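Bifunctional protein PutA (Bdellovibrio bacteriovorus, PDB 5UR2) probably oxidises proline to glutamate in two steps, pairing a flavin-dependent proline dehydrogenase with an NAD-dependent L-glutamate gamma-semialdehyde dehydrogenase in one chain. Local coordinates at residues Y324-E329 against G450-S455. Numbering follows the deposited sequence.
Sequences YTNKAE and GLTPTS. With P5F (N-propargylglycine-modified flavin adenine dinucleotide), chain F.
Glu-329 reaches from the first turn of helix 327-343 to Thr-454 in the extended loop 450-455, and its carboxylate carries the contact. Beyond CB, its CG packs 3.8 Å from CD1 of Leu-451. With CG anti to the carbonyl carbon (chi1 -76°) and the chain extended beyond it, the carboxylate is carried to the loop at Thr-454. There OE1 takes the hydroxyl OG1 of Thr-454 on its syn lone pair at 2.6 Å, while OE2 accepts Thr-454 N from above the carboxylate plane at 2.9 Å and also lies against CA of Pro-453. Glutamate suits this place because its two oxygens can grip one residue's hydroxyl and amide together. Thr-454 supplies that hydroxyl, which is also hydrogen-bonded to Arg-277, and CG2 of Thr-454 packs 3.7 Å from CB of Asn-326. Asn-326 works in both directions: OD1 accepts Ala-328 N at 3.1 Å, whereas ND2 gives a weak bond of 3.3 Å to Thr-452 O. Leu-451 CD1 lies against CB of Ala-328, whose methyl offers it an apolar surface. Facing the cofactor, Lys-327 lays CB and CG against the adenine and hydrogen-bonds O1A, an adenosine-side phosphate oxygen of P5F, through NZ at 2.9 Å. A loop is thus fastened to an asparagine N-capped helix start at the adenine end of the modified FAD in the proline dehydrogenase barrel.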
loop_
_atom_site.group_PDB
_atom_site.type_symbol
_atom_site.label_atom_id
_atom_site.label_comp_id
_atom_site.label_asym_id
_atom_site.label_seq_id
_atom_site.Cartn_x
_atom_site.Cartn_y
_atom_site.Cartn_z
ATOM N N TYR B 324 -7.882 -33.498 -18.602
ATOM C CA TYR B 324 -6.456 -33.443 -18.887
ATOM C C TYR B 324 -6.126 -32.067 -19.422
ATOM O O TYR B 324 -6.959 -31.423 -20.065
ATOM C CB TYR B 324 -6.037 -34.489 -19.932
ATOM C CG TYR B 324 -6.329 -35.904 -19.555
ATOM C CD1 TYR B 324 -5.576 -36.556 -18.579
ATOM C CD2 TYR B 324 -7.371 -36.600 -20.166
ATOM C CE1 TYR B 324 -5.841 -37.890 -18.237
ATOM C CE2 TYR B 324 -7.658 -37.912 -19.821
ATOM C CZ TYR B 324 -6.894 -38.550 -18.861
ATOM O OH TYR B 324 -7.180 -39.848 -18.544
ATOM N N THR B 325 -4.902 -31.610 -19.168
ATOM C CA THR B 325 -4.492 -30.323 -19.710
ATOM C C THR B 325 -3.344 -30.455 -20.707
ATOM O O THR B 325 -2.846 -29.444 -21.203
ATOM C CB THR B 325 -4.153 -29.345 -18.578
ATOM O OG1 THR B 325 -3.212 -29.940 -17.689
ATOM C CG2 THR B 325 -5.432 -28.992 -17.796
ATOM N N ASN B 326 -2.945 -31.674 -21.046
ATOM C CA ASN B 326 -2.072 -31.955 -22.180
ATOM C C ASN B 326 -2.928 -32.642 -23.240
ATOM O O ASN B 326 -3.526 -33.691 -22.971
ATOM C CB ASN B 326 -0.898 -32.826 -21.720
ATOM C CG ASN B 326 -0.074 -33.414 -22.873
ATOM O OD1 ASN B 326 -0.242 -33.071 -24.037
ATOM N ND2 ASN B 326 0.855 -34.295 -22.521
ATOM N N LYS B 327 -2.997 -32.054 -24.436
ATOM C CA LYS B 327 -3.970 -32.554 -25.404
ATOM C C LYS B 327 -3.657 -33.993 -25.828
ATOM O O LYS B 327 -4.573 -34.759 -26.149
ATOM C CB LYS B 327 -4.038 -31.622 -26.617
ATOM C CG LYS B 327 -5.284 -31.868 -27.491
ATOM C CD LYS B 327 -4.922 -32.661 -28.771
ATOM C CE LYS B 327 -6.169 -32.969 -29.611
ATOM N NZ LYS B 327 -5.822 -33.789 -30.824
ATOM N N ALA B 328 -2.378 -34.370 -25.840
ATOM C CA ALA B 328 -2.009 -35.747 -26.136
ATOM C C ALA B 328 -2.547 -36.723 -25.088
ATOM O O ALA B 328 -2.803 -37.889 -25.418
ATOM C CB ALA B 328 -0.485 -35.872 -26.276
ATOM N N GLU B 329 -2.716 -36.285 -23.830
ATOM C CA GLU B 329 -3.376 -37.143 -22.839
ATOM C C GLU B 329 -4.794 -37.490 -23.267
ATOM O O GLU B 329 -5.231 -38.633 -23.108
ATOM C CB GLU B 329 -3.435 -36.486 -21.458
ATOM C CG GLU B 329 -2.157 -36.479 -20.665
ATOM C CD GLU B 329 -2.336 -35.856 -19.284
ATOM O OE1 GLU B 329 -2.719 -34.666 -19.189
ATOM O OE2 GLU B 329 -2.118 -36.579 -18.288
ATOM N N GLY B 450 6.152 -40.760 -25.449
ATOM C CA GLY B 450 6.693 -39.691 -24.639
ATOM C C GLY B 450 5.657 -38.939 -23.834
ATOM O O GLY B 450 5.914 -37.806 -23.423
ATOM N N LEU B 451 4.499 -39.548 -23.574
ATOM C CA LEU B 451 3.387 -38.848 -22.934
ATOM C C LEU B 451 3.703 -38.573 -21.467
ATOM O O LEU B 451 3.892 -39.500 -20.672
ATOM C CB LEU B 451 2.103 -39.661 -23.045
ATOM C CG LEU B 451 0.888 -39.014 -22.376
ATOM C CD1 LEU B 451 0.544 -37.631 -23.010
ATOM C CD2 LEU B 451 -0.292 -39.969 -22.406
ATOM N N THR B 452 3.715 -37.292 -21.114
ATOM C CA THR B 452 3.924 -36.839 -19.751
ATOM C C THR B 452 2.585 -36.517 -19.103
ATOM O O THR B 452 1.821 -35.710 -19.650
ATOM C CB THR B 452 4.822 -35.608 -19.754
ATOM O OG1 THR B 452 4.265 -34.619 -20.636
ATOM C CG2 THR B 452 6.229 -35.985 -20.250
ATOM N N PRO B 453 2.244 -37.124 -17.980
ATOM C CA PRO B 453 0.950 -36.845 -17.352
ATOM C C PRO B 453 0.883 -35.431 -16.794
ATOM O O PRO B 453 1.894 -34.792 -16.504
ATOM C CB PRO B 453 0.860 -37.871 -16.218
ATOM C CG PRO B 453 2.205 -38.563 -16.160
ATOM C CD PRO B 453 3.140 -37.903 -17.113
ATOM N N THR B 454 -0.341 -34.943 -16.654
ATOM C CA THR B 454 -0.596 -33.707 -15.933
ATOM C C THR B 454 -1.281 -34.030 -14.614
ATOM O O THR B 454 -1.870 -35.101 -14.437
ATOM C CB THR B 454 -1.473 -32.730 -16.740
ATOM O OG1 THR B 454 -2.751 -33.331 -17.016
ATOM C CG2 THR B 454 -0.774 -32.289 -18.043
ATOM N N SER B 455 -1.203 -33.131 -13.737
ATOM C CA SER B 455 -1.852 -33.274 -12.445
ATOM C C SER B 455 -3.161 -32.499 -12.441
ATOM O O SER B 455 -3.234 -31.416 -13.024
ATOM C CB SER B 455 -0.961 -32.735 -11.319
ATOM O OG SER B 455 -1.708 -32.566 -10.112
HETATM P PA P5F F . -9.107 -33.193 -32.001
HETATM O O1A P5F F . -8.265 -34.475 -32.315
HETATM O O2A P5F F . -8.579 -31.920 -32.442
HETATM O O5B P5F F . -9.317 -32.911 -30.538
HETATM C C5B P5F F . -9.709 -31.660 -29.985
HETATM C C4B P5F F . -10.148 -31.889 -28.531
HETATM O O4B P5F F . -9.078 -32.142 -27.652
HETATM C C3B P5F F . -10.907 -30.776 -27.870
HETATM O O3B P5F F . -12.224 -30.721 -28.266
HETATM C C2B P5F F . -10.763 -31.100 -26.437
HETATM O O2B P5F F . -11.691 -32.071 -26.092
HETATM C C1B P5F F . -9.398 -31.686 -26.367
HETATM N N9A P5F F . -8.373 -30.758 -25.961
HETATM C C8A P5F F . -8.023 -29.556 -26.560
HETATM N N7A P5F F . -7.004 -29.020 -25.877
HETATM C C5A P5F F . -6.643 -29.857 -24.819
HETATM C C6A P5F F . -5.699 -29.807 -23.796
HETATM N N6A P5F F . -4.791 -28.700 -23.690
HETATM N N1A P5F F . -5.621 -30.799 -22.888
HETATM C C2A P5F F . -6.448 -31.864 -22.949
HETATM N N3A P5F F . -7.403 -31.928 -23.922
HETATM C C4A P5F F . -7.523 -30.973 -24.853
HETATM N N1 P5F F . -18.576 -33.125 -26.823
HETATM C C2 P5F F . -19.107 -33.279 -25.489
HETATM O O2 P5F F . -18.326 -32.881 -24.428
HETATM N N3 P5F F . -20.406 -33.842 -25.271
HETATM C C4 P5F F . -21.232 -34.265 -26.342
HETATM O O4 P5F F . -22.492 -34.807 -26.056
HETATM C C4X P5F F . -20.678 -34.094 -27.750
HETATM N N5 P5F F . -21.491 -34.369 -28.933
HETATM C C5X P5F F . -20.748 -34.598 -30.188
HETATM C C6 P5F F . -21.371 -35.400 -31.286
HETATM C C7 P5F F . -20.628 -35.693 -32.456
HETATM C C7M P5F F . -21.270 -36.507 -33.559
HETATM C C8 P5F F . -19.284 -35.230 -32.596
HETATM C C8M P5F F . -18.463 -35.527 -33.824
HETATM C C9 P5F F . -18.687 -34.473 -31.561
HETATM C C9A P5F F . -19.462 -34.157 -30.328
HETATM N N10 P5F F . -18.833 -33.392 -29.249
HETATM C C10 P5F F . -19.402 -33.543 -27.939
HETATM C "C1'" P5F F . -17.561 -32.649 -29.425
HETATM C "C2'" P5F F . -16.332 -33.547 -29.278
HETATM O "O2'" P5F F . -16.235 -33.946 -27.964
HETATM C "C3'" P5F F . -15.010 -32.908 -29.710
HETATM O "O3'" P5F F . -14.768 -31.818 -28.903
HETATM C "C4'" P5F F . -14.966 -32.430 -31.155
HETATM O "O4'" P5F F . -15.826 -33.240 -31.880
HETATM C "C5'" P5F F . -13.559 -32.327 -31.774
HETATM O "O5'" P5F F . -12.694 -33.384 -31.410
HETATM P P P5F F . -11.660 -34.139 -32.406
HETATM O O1P P5F F . -11.298 -35.641 -32.092
HETATM O O2P P5F F . -12.330 -33.820 -33.795
HETATM O O3P P5F F . -10.463 -33.031 -32.590
HETATM C C21 P5F F . -23.150 -32.386 -28.533
HETATM C C22 P5F F . -22.384 -33.476 -28.756
HETATM C C23 P5F F . -23.951 -32.223 -27.229
#